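PDB 7NMQ: hemolysin BL lytic component L1 from Bacillus cereus, which forms one lytic component of the multi-part hemolysin BL enterotoxin and probably takes part in alpha-helical pore formation in target-cell membranes. Local coordinates for residues A[137-142]-A[295-300]; A[130-135]-A[303-308]; A[23-28]-A[68-73]; A[148-153]-A[285-290]. All blocks are in the same frame, centred on the assembly; numbering follows the deposited sequence. Where two conformers were deposited one is given.

Contact 1 of 4, residues A[137-142]-A[295-300]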
# COMPACT_ATOMS: atom_id res chain seq x y z
N ASP A 137 2.40 -13.42 -7.88
CA ASP A 137 2.02 -13.61 -9.30
C ASP A 137 1.88 -12.21 -9.95
O ASP A 137 2.39 -11.97 -11.07
CB ASP A 137 0.74 -14.42 -9.47
CG ASP A 137 0.83 -15.89 -9.08
OD1 ASP A 137 1.95 -16.43 -9.03
OD2 ASP A 137 -0.24 -16.49 -8.87
N PHE A 138 1.22 -11.30 -9.26
CA PHE A 138 0.96 -9.96 -9.79
C PHE A 138 2.28 -9.21 -9.89
O PHE A 138 2.53 -8.51 -10.89
CB PHE A 138 -0.00 -9.25 -8.87
CG PHE A 138 -0.41 -7.88 -9.34
CD1 PHE A 138 -0.75 -7.64 -10.67
CD2 PHE A 138 -0.50 -6.85 -8.44
CE1 PHE A 138 -1.11 -6.36 -11.08
CE2 PHE A 138 -0.93 -5.59 -8.83
CZ PHE A 138 -1.26 -5.37 -10.15
N LYS A 139 3.17 -9.36 -8.93
CA LYS A 139 4.50 -8.72 -8.97
C LYS A 139 5.23 -9.19 -10.23
O LYS A 139 5.87 -8.37 -10.91
CB LYS A 139 5.28 -9.02 -7.69
CG LYS A 139 6.33 -8.01 -7.36
CD LYS A 139 7.58 -8.10 -8.13
CE LYS A 139 8.21 -9.46 -8.12
NZ LYS A 139 8.62 -9.84 -6.75
N GLY A 140 5.14 -10.46 -10.54
CA GLY A 140 5.77 -10.98 -11.77
C GLY A 140 5.23 -10.27 -13.00
O GLY A 140 6.04 -9.88 -13.89
N LYS A 141 3.92 -10.05 -13.08
CA LYS A 141 3.29 -9.34 -14.24
C LYS A 141 3.73 -7.88 -14.25
O LYS A 141 4.05 -7.37 -15.34
CB LYS A 141 1.77 -9.45 -14.17
CG LYS A 141 1.22 -10.85 -14.33
CD LYS A 141 1.55 -11.59 -15.59
CE LYS A 141 0.98 -13.00 -15.62
NZ LYS A 141 -0.42 -13.06 -16.12
N LEU A 142 3.84 -7.24 -13.09
CA LEU A 142 4.27 -5.83 -13.03
C LEU A 142 5.71 -5.73 -13.48
O LEU A 142 6.08 -4.78 -14.19
CB LEU A 142 4.09 -5.28 -11.62
CG LEU A 142 2.66 -5.11 -11.16
CD1 LEU A 142 2.62 -4.79 -9.68
CD2 LEU A 142 1.91 -4.03 -11.92
N GLN A 295 7.83 -2.32 -7.00
CA GLN A 295 8.57 -2.12 -5.72
C GLN A 295 7.57 -2.04 -4.57
O GLN A 295 7.85 -2.58 -3.47
CB GLN A 295 9.43 -0.87 -5.74
CG GLN A 295 10.54 -0.94 -6.76
CD GLN A 295 11.14 0.43 -6.98
OE1 GLN A 295 10.80 1.44 -6.32
NE2 GLN A 295 12.07 0.48 -7.88
N THR A 296 6.45 -1.37 -4.78
CA THR A 296 5.42 -1.18 -3.75
C THR A 296 4.72 -2.51 -3.49
O THR A 296 4.44 -2.83 -2.30
CB THR A 296 4.43 -0.08 -4.14
OG1 THR A 296 5.15 1.12 -4.38
CG2 THR A 296 3.46 0.15 -3.01
N VAL A 297 4.44 -3.31 -4.50
CA VAL A 297 3.86 -4.65 -4.25
C VAL A 297 4.88 -5.47 -3.45
O VAL A 297 4.45 -6.24 -2.57
CB VAL A 297 3.45 -5.36 -5.55
CG1 VAL A 297 3.11 -6.84 -5.32
CG2 VAL A 297 2.27 -4.64 -6.16
N ASP A 298 6.16 -5.40 -3.73
CA ASP A 298 7.16 -6.12 -2.90
C ASP A 298 7.04 -5.69 -1.42
O ASP A 298 7.12 -6.58 -0.52
CB ASP A 298 8.58 -5.92 -3.42
CG ASP A 298 8.98 -6.78 -4.63
OD1 ASP A 298 8.46 -7.90 -4.77
OD2 ASP A 298 9.84 -6.31 -5.43
N GLN A 299 6.87 -4.40 -1.16
CA GLN A 299 6.69 -3.85 0.19
C GLN A 299 5.42 -4.43 0.79
O GLN A 299 5.41 -4.80 1.99
CB GLN A 299 6.67 -2.35 0.23
CG GLN A 299 7.99 -1.74 -0.16
CD GLN A 299 7.81 -0.26 -0.03
OE1 GLN A 299 7.16 0.37 -0.84
NE2 GLN A 299 8.09 0.23 1.16
N ALA A 300 4.34 -4.48 0.03
CA ALA A 300 3.06 -5.04 0.48
C ALA A 300 3.25 -6.52 0.86
O ALA A 300 2.67 -6.99 1.88
CB ALA A 300 1.98 -4.87 -0.56

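Contact 2 of 4, residues A[130-135]-A[303-308]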
# COMPACT_ATOMS: atom_id res chain seq x y z
N ASP A 130 -2.29 -17.30 0.90
CA ASP A 130 -2.95 -17.26 -0.43
C ASP A 130 -2.85 -15.85 -1.03
O ASP A 130 -2.65 -15.70 -2.25
CB ASP A 130 -4.41 -17.69 -0.35
CG ASP A 130 -4.55 -19.16 0.05
OD1 ASP A 130 -3.53 -19.91 -0.05
OD2 ASP A 130 -5.66 -19.53 0.46
N VAL A 131 -3.01 -14.84 -0.21
CA VAL A 131 -2.95 -13.45 -0.68
C VAL A 131 -1.52 -13.17 -1.09
O VAL A 131 -1.30 -12.55 -2.15
CB VAL A 131 -3.43 -12.46 0.38
CG1 VAL A 131 -3.23 -11.03 -0.07
CG2 VAL A 131 -4.88 -12.72 0.74
N ILE A 132 -0.55 -13.59 -0.32
CA ILE A 132 0.86 -13.40 -0.72
C ILE A 132 1.11 -14.09 -2.07
O ILE A 132 1.84 -13.48 -2.88
CB ILE A 132 1.80 -13.85 0.40
CG1 ILE A 132 1.62 -12.99 1.67
CG2 ILE A 132 3.23 -13.91 -0.13
CD1 ILE A 132 2.33 -13.53 2.87
N LYS A 133 0.57 -15.29 -2.31
CA LYS A 133 0.84 -15.98 -3.61
C LYS A 133 0.24 -15.13 -4.74
O LYS A 133 0.93 -14.97 -5.80
CB LYS A 133 0.29 -17.41 -3.60
CG LYS A 133 0.42 -18.20 -4.91
CD LYS A 133 1.71 -17.99 -5.73
CE LYS A 133 1.89 -18.95 -6.89
NZ LYS A 133 0.65 -19.16 -7.68
N MET A 134 -1.00 -14.66 -4.57
CA MET A 134 -1.66 -13.78 -5.56
C MET A 134 -0.79 -12.55 -5.82
O MET A 134 -0.57 -12.18 -7.00
CB MET A 134 -3.08 -13.44 -5.09
CG MET A 134 -3.86 -12.51 -5.94
SD MET A 134 -3.36 -10.76 -5.84
CE MET A 134 -3.78 -10.44 -4.14
N LEU A 135 -0.23 -11.95 -4.77
CA LEU A 135 0.61 -10.74 -4.96
C LEU A 135 1.92 -11.07 -5.65
O LEU A 135 2.40 -10.21 -6.43
CB LEU A 135 0.87 -10.02 -3.65
CG LEU A 135 -0.34 -9.35 -3.06
CD1 LEU A 135 0.02 -8.80 -1.69
CD2 LEU A 135 -0.89 -8.25 -3.96
N SER A 303 4.87 -6.70 4.26
CA SER A 303 3.95 -6.32 5.36
C SER A 303 2.91 -7.42 5.60
O SER A 303 2.50 -7.64 6.77
CB SER A 303 3.34 -4.98 5.12
OG SER A 303 4.34 -3.99 5.16
N LEU A 304 2.48 -8.12 4.56
CA LEU A 304 1.55 -9.25 4.75
C LEU A 304 2.29 -10.43 5.36
O LEU A 304 1.67 -11.18 6.11
CB LEU A 304 0.93 -9.59 3.41
CG LEU A 304 -0.15 -8.64 2.96
CD1 LEU A 304 -0.53 -8.99 1.56
CD2 LEU A 304 -1.34 -8.70 3.84
N THR A 305 3.55 -10.64 4.99
CA THR A 305 4.38 -11.70 5.62
C THR A 305 4.47 -11.42 7.11
O THR A 305 4.36 -12.37 7.91
CB THR A 305 5.75 -11.77 4.92
OG1 THR A 305 5.53 -12.17 3.57
CG2 THR A 305 6.68 -12.77 5.57
N ASN A 306 4.56 -10.16 7.50
CA ASN A 306 4.63 -9.80 8.94
C ASN A 306 3.28 -10.12 9.58
O ASN A 306 3.26 -10.69 10.67
CB ASN A 306 5.01 -8.35 9.14
CG ASN A 306 5.26 -8.04 10.60
OD1 ASN A 306 5.97 -8.78 11.28
ND2 ASN A 306 4.61 -7.01 11.09
N ILE A 307 2.17 -9.83 8.91
CA ILE A 307 0.82 -10.16 9.44
C ILE A 307 0.74 -11.67 9.62
O ILE A 307 0.26 -12.13 10.68
CB ILE A 307 -0.31 -9.63 8.54
CG1 ILE A 307 -0.33 -8.09 8.62
CG2 ILE A 307 -1.67 -10.23 8.87
CD1 ILE A 307 -1.34 -7.42 7.72
N GLN A 308 1.20 -12.44 8.65
CA GLN A 308 1.19 -13.92 8.78
C GLN A 308 2.00 -14.36 10.01
O GLN A 308 1.50 -15.21 10.78
CB GLN A 308 1.75 -14.55 7.52
CG GLN A 308 1.83 -16.05 7.71
CD GLN A 308 2.02 -16.72 6.40
OE1 GLN A 308 3.06 -16.55 5.77
NE2 GLN A 308 0.99 -17.44 5.98

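Contact 3 of 4, residues A[23-28]-A[68-73]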
# COMPACT_ATOMS: atom_id res chain seq x y z
N VAL A 23 -0.45 4.12 -1.72
CA VAL A 23 0.57 4.37 -2.77
C VAL A 23 0.16 3.60 -4.04
O VAL A 23 0.22 4.17 -5.14
CB VAL A 23 1.96 4.00 -2.29
CG1 VAL A 23 2.94 3.92 -3.43
CG2 VAL A 23 2.39 4.93 -1.15
N MET A 24 -0.26 2.35 -3.92
CA MET A 24 -0.69 1.56 -5.09
C MET A 24 -1.90 2.22 -5.72
O MET A 24 -1.97 2.27 -6.98
CB MET A 24 -1.10 0.15 -4.73
CG MET A 24 0.05 -0.69 -4.37
SD MET A 24 1.21 -1.03 -5.68
CE MET A 24 0.21 -1.89 -6.88
N ASP A 25 -2.86 2.69 -4.92
CA ASP A 25 -4.05 3.34 -5.51
C ASP A 25 -3.62 4.54 -6.36
O ASP A 25 -4.15 4.72 -7.45
CB ASP A 25 -5.04 3.79 -4.43
CG ASP A 25 -5.95 2.70 -3.87
OD1 ASP A 25 -6.01 1.59 -4.44
OD2 ASP A 25 -6.61 3.01 -2.85
N LEU A 26 -2.73 5.38 -5.83
CA LEU A 26 -2.26 6.59 -6.55
C LEU A 26 -1.63 6.18 -7.88
O LEU A 26 -2.01 6.70 -8.93
CB LEU A 26 -1.23 7.37 -5.72
CG LEU A 26 -1.78 8.28 -4.62
CD1 LEU A 26 -1.02 9.59 -4.61
CD2 LEU A 26 -3.25 8.52 -4.79
N TYR A 27 -0.66 5.28 -7.84
CA TYR A 27 0.07 4.87 -9.05
C TYR A 27 -0.93 4.25 -10.01
O TYR A 27 -0.90 4.58 -11.23
CB TYR A 27 1.14 3.83 -8.72
CG TYR A 27 2.35 4.37 -8.02
CD1 TYR A 27 2.82 5.65 -8.23
CD2 TYR A 27 3.07 3.55 -7.13
CE1 TYR A 27 3.94 6.14 -7.56
CE2 TYR A 27 4.18 4.04 -6.46
CZ TYR A 27 4.64 5.32 -6.68
OH TYR A 27 5.75 5.76 -6.01
N ALA A 28 -1.83 3.38 -9.57
CA ALA A 28 -2.77 2.72 -10.50
C ALA A 28 -3.65 3.78 -11.17
O ALA A 28 -3.90 3.73 -12.40
CB ALA A 28 -3.59 1.71 -9.76
N TYR A 68 -6.28 -4.41 -12.40
CA TYR A 68 -6.18 -5.67 -11.63
C TYR A 68 -5.89 -5.29 -10.18
O TYR A 68 -6.48 -5.89 -9.27
CB TYR A 68 -5.05 -6.56 -12.11
CG TYR A 68 -5.01 -7.89 -11.42
CD1 TYR A 68 -5.78 -8.94 -11.86
CD2 TYR A 68 -4.19 -8.09 -10.31
CE1 TYR A 68 -5.75 -10.17 -11.21
CE2 TYR A 68 -4.12 -9.32 -9.68
CZ TYR A 68 -4.91 -10.35 -10.13
OH TYR A 68 -4.87 -11.57 -9.52
N TRP A 69 -4.97 -4.36 -9.94
CA TRP A 69 -4.72 -3.87 -8.56
C TRP A 69 -6.06 -3.44 -7.97
O TRP A 69 -6.43 -3.87 -6.85
CB TRP A 69 -3.69 -2.73 -8.48
CG TRP A 69 -3.80 -2.00 -7.19
CD1 TRP A 69 -4.38 -0.79 -6.96
CD2 TRP A 69 -3.47 -2.54 -5.89
NE1 TRP A 69 -4.39 -0.51 -5.61
CE2 TRP A 69 -3.86 -1.57 -4.93
CE3 TRP A 69 -2.90 -3.74 -5.47
CZ2 TRP A 69 -3.64 -1.75 -3.56
CZ3 TRP A 69 -2.71 -3.91 -4.12
CH2 TRP A 69 -3.06 -2.94 -3.19
N LEU A 70 -6.76 -2.53 -8.63
CA LEU A 70 -7.93 -1.88 -8.01
C LEU A 70 -9.06 -2.88 -7.81
O LEU A 70 -9.77 -2.77 -6.78
CB LEU A 70 -8.42 -0.71 -8.88
CG LEU A 70 -7.47 0.49 -9.03
CD1 LEU A 70 -7.93 1.41 -10.17
CD2 LEU A 70 -7.34 1.26 -7.72
N ASP A 71 -9.25 -3.83 -8.71
CA ASP A 71 -10.48 -4.64 -8.72
C ASP A 71 -10.26 -6.04 -8.16
O ASP A 71 -11.26 -6.65 -7.76
CB ASP A 71 -11.07 -4.73 -10.12
CG ASP A 71 -11.47 -3.39 -10.71
OD1 ASP A 71 -11.72 -2.44 -9.94
OD2 ASP A 71 -11.55 -3.31 -11.94
N THR A 72 -9.04 -6.55 -8.18
CA THR A 72 -8.78 -7.95 -7.80
C THR A 72 -7.76 -8.03 -6.65
O THR A 72 -8.11 -8.65 -5.61
CB THR A 72 -8.38 -8.79 -9.01
OG1 THR A 72 -9.41 -8.63 -9.99
CG2 THR A 72 -8.18 -10.25 -8.67
N ALA A 73 -6.57 -7.47 -6.79
CA ALA A 73 -5.51 -7.64 -5.77
C ALA A 73 -5.86 -6.87 -4.50
O ALA A 73 -5.79 -7.43 -3.37
CB ALA A 73 -4.18 -7.20 -6.30

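Contact 4 of 4, residues A[148-153]-A[285-290]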
# COMPACT_ATOMS: atom_id res chain seq x y z
N ASP A 148 9.66 -4.64 -20.07
CA ASP A 148 9.28 -4.53 -21.51
C ASP A 148 9.22 -3.05 -21.89
O ASP A 148 9.82 -2.63 -22.92
CB ASP A 148 7.87 -5.05 -21.76
CG ASP A 148 7.72 -6.56 -21.74
OD1 ASP A 148 8.73 -7.24 -21.92
OD2 ASP A 148 6.56 -7.01 -21.67
N PHE A 149 8.55 -2.26 -21.08
CA PHE A 149 8.39 -0.82 -21.31
C PHE A 149 9.74 -0.13 -21.26
O PHE A 149 10.10 0.63 -22.20
CB PHE A 149 7.38 -0.26 -20.33
CG PHE A 149 7.02 1.18 -20.58
CD1 PHE A 149 6.07 1.49 -21.52
CD2 PHE A 149 7.66 2.19 -19.91
CE1 PHE A 149 5.71 2.81 -21.74
CE2 PHE A 149 7.32 3.50 -20.14
CZ PHE A 149 6.31 3.80 -21.02
N LYS A 150 10.54 -0.37 -20.22
CA LYS A 150 11.86 0.26 -20.09
C LYS A 150 12.67 -0.08 -21.33
O LYS A 150 13.35 0.81 -21.85
CB LYS A 150 12.58 -0.27 -18.84
CG LYS A 150 14.01 0.21 -18.68
CD LYS A 150 14.60 -0.10 -17.29
CE LYS A 150 16.10 -0.03 -17.27
NZ LYS A 150 16.55 1.37 -17.50
N ASN A 151 12.68 -1.32 -21.79
CA ASN A 151 13.49 -1.70 -22.97
C ASN A 151 12.98 -0.97 -24.22
O ASN A 151 13.81 -0.51 -25.01
CB ASN A 151 13.51 -3.21 -23.12
CG ASN A 151 14.39 -3.62 -24.27
OD1 ASN A 151 15.56 -3.32 -24.26
ND2 ASN A 151 13.78 -4.18 -25.30
N ASN A 152 11.69 -0.80 -24.39
CA ASN A 152 11.16 -0.16 -25.61
C ASN A 152 11.44 1.33 -25.51
O ASN A 152 11.72 1.97 -26.57
CB ASN A 152 9.69 -0.44 -25.79
CG ASN A 152 9.37 -1.83 -26.25
OD1 ASN A 152 8.40 -2.46 -25.81
ND2 ASN A 152 10.14 -2.32 -27.19
N VAL A 153 11.46 1.90 -24.31
CA VAL A 153 11.69 3.36 -24.12
C VAL A 153 13.17 3.70 -24.18
O VAL A 153 13.50 4.77 -24.77
CB VAL A 153 11.04 3.86 -22.82
CG1 VAL A 153 11.51 5.26 -22.46
CG2 VAL A 153 9.54 3.75 -22.98
N ASN A 285 8.07 9.44 -17.32
CA ASN A 285 7.15 9.45 -16.16
C ASN A 285 6.58 8.04 -15.97
O ASN A 285 6.60 7.54 -14.83
CB ASN A 285 6.06 10.49 -16.38
CG ASN A 285 5.09 10.60 -15.24
OD1 ASN A 285 5.50 11.01 -14.17
ND2 ASN A 285 3.81 10.36 -15.50
N ALA A 286 6.05 7.46 -17.04
CA ALA A 286 5.44 6.11 -16.96
C ALA A 286 6.51 5.10 -16.54
O ALA A 286 6.19 4.19 -15.76
CB ALA A 286 4.74 5.76 -18.22
N LYS A 287 7.71 5.20 -17.09
CA LYS A 287 8.77 4.23 -16.79
C LYS A 287 8.99 4.22 -15.28
O LYS A 287 9.12 3.13 -14.68
CB LYS A 287 10.03 4.66 -17.54
CG LYS A 287 11.20 3.74 -17.34
CD LYS A 287 12.35 4.11 -18.25
CE LYS A 287 12.93 5.47 -18.02
NZ LYS A 287 13.64 5.66 -16.74
N GLU A 288 9.08 5.39 -14.69
CA GLU A 288 9.38 5.49 -13.27
C GLU A 288 8.23 4.85 -12.47
O GLU A 288 8.48 4.05 -11.54
CB GLU A 288 9.64 6.93 -12.86
CG GLU A 288 10.89 7.51 -13.51
CD GLU A 288 12.12 6.63 -13.22
OE1 GLU A 288 12.42 6.36 -12.03
OE2 GLU A 288 12.70 6.09 -14.19
N THR A 289 7.01 5.19 -12.80
CA THR A 289 5.84 4.67 -12.08
C THR A 289 5.79 3.15 -12.22
O THR A 289 5.44 2.46 -11.25
CB THR A 289 4.56 5.34 -12.53
OG1 THR A 289 4.66 6.73 -12.25
CG2 THR A 289 3.37 4.71 -11.84
N LEU A 290 6.06 2.60 -13.39
CA LEU A 290 5.92 1.13 -13.53
C LEU A 290 6.92 0.43 -12.61
O LEU A 290 6.56 -0.66 -12.15
CB LEU A 290 6.19 0.70 -14.96
CG LEU A 290 5.12 1.11 -15.98
CD1 LEU A 290 5.47 0.58 -17.36
CD2 LEU A 290 3.74 0.70 -15.59
O HOH W 1 14.96 3.12 -15.89

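Contact 1 of 4, residues A[137-142]-A[295-300]
K139 and D298 supply the charged part of this contact. The ammonium NZ of K139 lies 2.8 Å from D298 OD1 in a salt bridge, approaching D298 OD1 on its syn lone pair. K139 CG starts off near anti to the backbone N (chi1 -155°), and the next three torsions all bend, folding the chain back so that its methylenes also run across the carboxylate at about a right angle; K139 CG itself is 3.4 Å from D298 OD1. A second grip on the ammonium comes from Q136 OE1 on its own helix, which would help fix the direction of NZ.

The two helices, 107-154 and 275-325, run antiparallel here, their local axes 9.6 Å apart at an angle of 166°. They are two long rods of the helical bundle that this toxin shares with ClyA-like proteins.

Apolar contact centres on V297, whose two methyls divide the work. CG1 packs on K139 CB at 3.9 Å, while CG2 meets L142 CD1 at 3.5 Å and lies obliquely near the F138 ring, 4.2 Å from F138 CD2. L142 CD1 in turn sits over one face of that ring, toward its rim. Beyond the pair, W69 touches F138 and M24 touches V297.

Contact 2 of 4, residues A[130-135]-A[303-308]
L304 lays its CD1 methyl against V131 CG1 and L135 CD1 together; the two residues stand one helical turn apart on the facing helix. The fit is tight: L304 CD1 is 3.3 Å from L135 CD1, closer than carbon atoms usually pack, and 3.8 Å from V131 CG1. V131 and L135 each cross the L304 side chain at about a right angle. Nearer the backbone, L304 CB rests 3.9 Å from I132 CG1, where the two side chains slide past each other in opposite directions.

This is antiparallel helix packing within the long bundle of a ClyA-like toxin, between helices 107-154 and 275-325. The local axes are 10.1 Å apart and cross at -165°, and the nearest CA atoms are those of I132 and L304, 6.9 Å apart.

I132 covers the more exposed flank. With CG1 beside the backbone N (chi1 -63°) and CD1 extended beyond it (chi2 170°), the terminal methyl I132 CD1 reaches T305, 3.5 Å from T305 OG1, the two side chains crossing at about a right angle. That hydroxyl is hydrogen-bonded to the carbonyl of I301 on its own helix. Q308 OE1 lies at 4.3 Å from I132 CD1, while Q308 NE2 bonds to S125 O, one more link between the same helices.

Contact 3 of 4, residues A[23-28]-A[68-73]
D25 OD1 is gripped by two donors from helix 45-103: the indole NE1 of W69 at 2.9 Å and the ammonium of K74, the latter as a salt bridge. The indole N-H points well at the oxygen, with an angle of 158°, and D25 OD1 lies close to the ring plane. Seen from the carboxylate, the indole arrives on the anti side, somewhat out of plane, and the two flat groups are turned 60° against each other. Sharing the buried oxygen between an N-H and a lysine would be expected to stabilise its negative charge. L70 CD2 packs 3.6 Å from D25 OD1.

M24 covers a face of the indole. Its CB makes a CH-pi contact with the five-membered ring, 3.6 Å from the centroid, and comes within 3.3 Å of W69 CE2. From there the chain bends at chi2 and chi3 and curls over the ring: M24 SD stands above the six-membered ring, 4.9 Å from its centroid, as a rather distant Met-aromatic contact, and M24 CE returns to W69 CD2 at 3.9 Å. A28 CB adds contacts to W69 CD1 and L70 CG.

Segment 68-73 carries a pi-type turn at 69-73, where Y68 O accepts from both T72 N and A73 N. Segments 23-28 and 68-73, at 131° to each other, pack helix 10-33 on helix 45-103 through a buried tryptophan, in the interior of this ClyA-like toxin's helical bundle.

Contact 4 of 4, residues A[148-153]-A[285-290]
The F149 ring has V153 CG2 of its own helix over one face, toward the rim, and K287 CB at its edge, in plane. L290 CD1 comes in obliquely, 3.6 Å from F149 CG, its side chain crossing that of the phenylalanine at about a right angle, and A286 CB lies 3.8 Å from F149 CZ. The ring thus wedges against the antiparallel neighbour in the toxin's helical bundle, where helices 107-154 and 275-325 meet, their local axes crossing at -153°.

CG of F149 stands opposite the backbone N (chi1 -173°), which swings the aromatic group across the gap to the backbone of K287; F149 CE2 is 3.5 Å from K287 N. S62 and M31 bring two further helices against L290.

Along the more solvent-exposed flank, K150 and K287 lie side by side, with 4.3 Å between K150 CG and K287 CD. The chain of K287 bends at its last two torsions, bringing K287 NZ to E288 OE2 in a salt bridge of 2.8 Å; E181 of helix 173-200 is a second acidic partner. A water accepts from both ammonium groups, at 2.9 Å from K150 NZ and 3.0 Å from K287 NZ.

How the contacts relate
Contacts 2, 1 and 4 follow one another along the same antiparallel pair, helices 107-154 and 275-325, and along the chain they are nested, with contact 4 innermost. Contact 3 instead joins helices 10-33 and 45-103, nearer the chain's centre, and closes before the others open. It touches all three: Y68 and M24 pack on F138 and V297 of contact 1, A73 on M134 of contact 2, and Y27 on T289 of contact 4. Chemistry follows position. In contact 3 a buried acid meets an indole, whereas contacts 1 and 4 put charged groups on a partly exposed flank beside an apolar interior. Contact 2, only partly buried, relies on aliphatic packing between its segments.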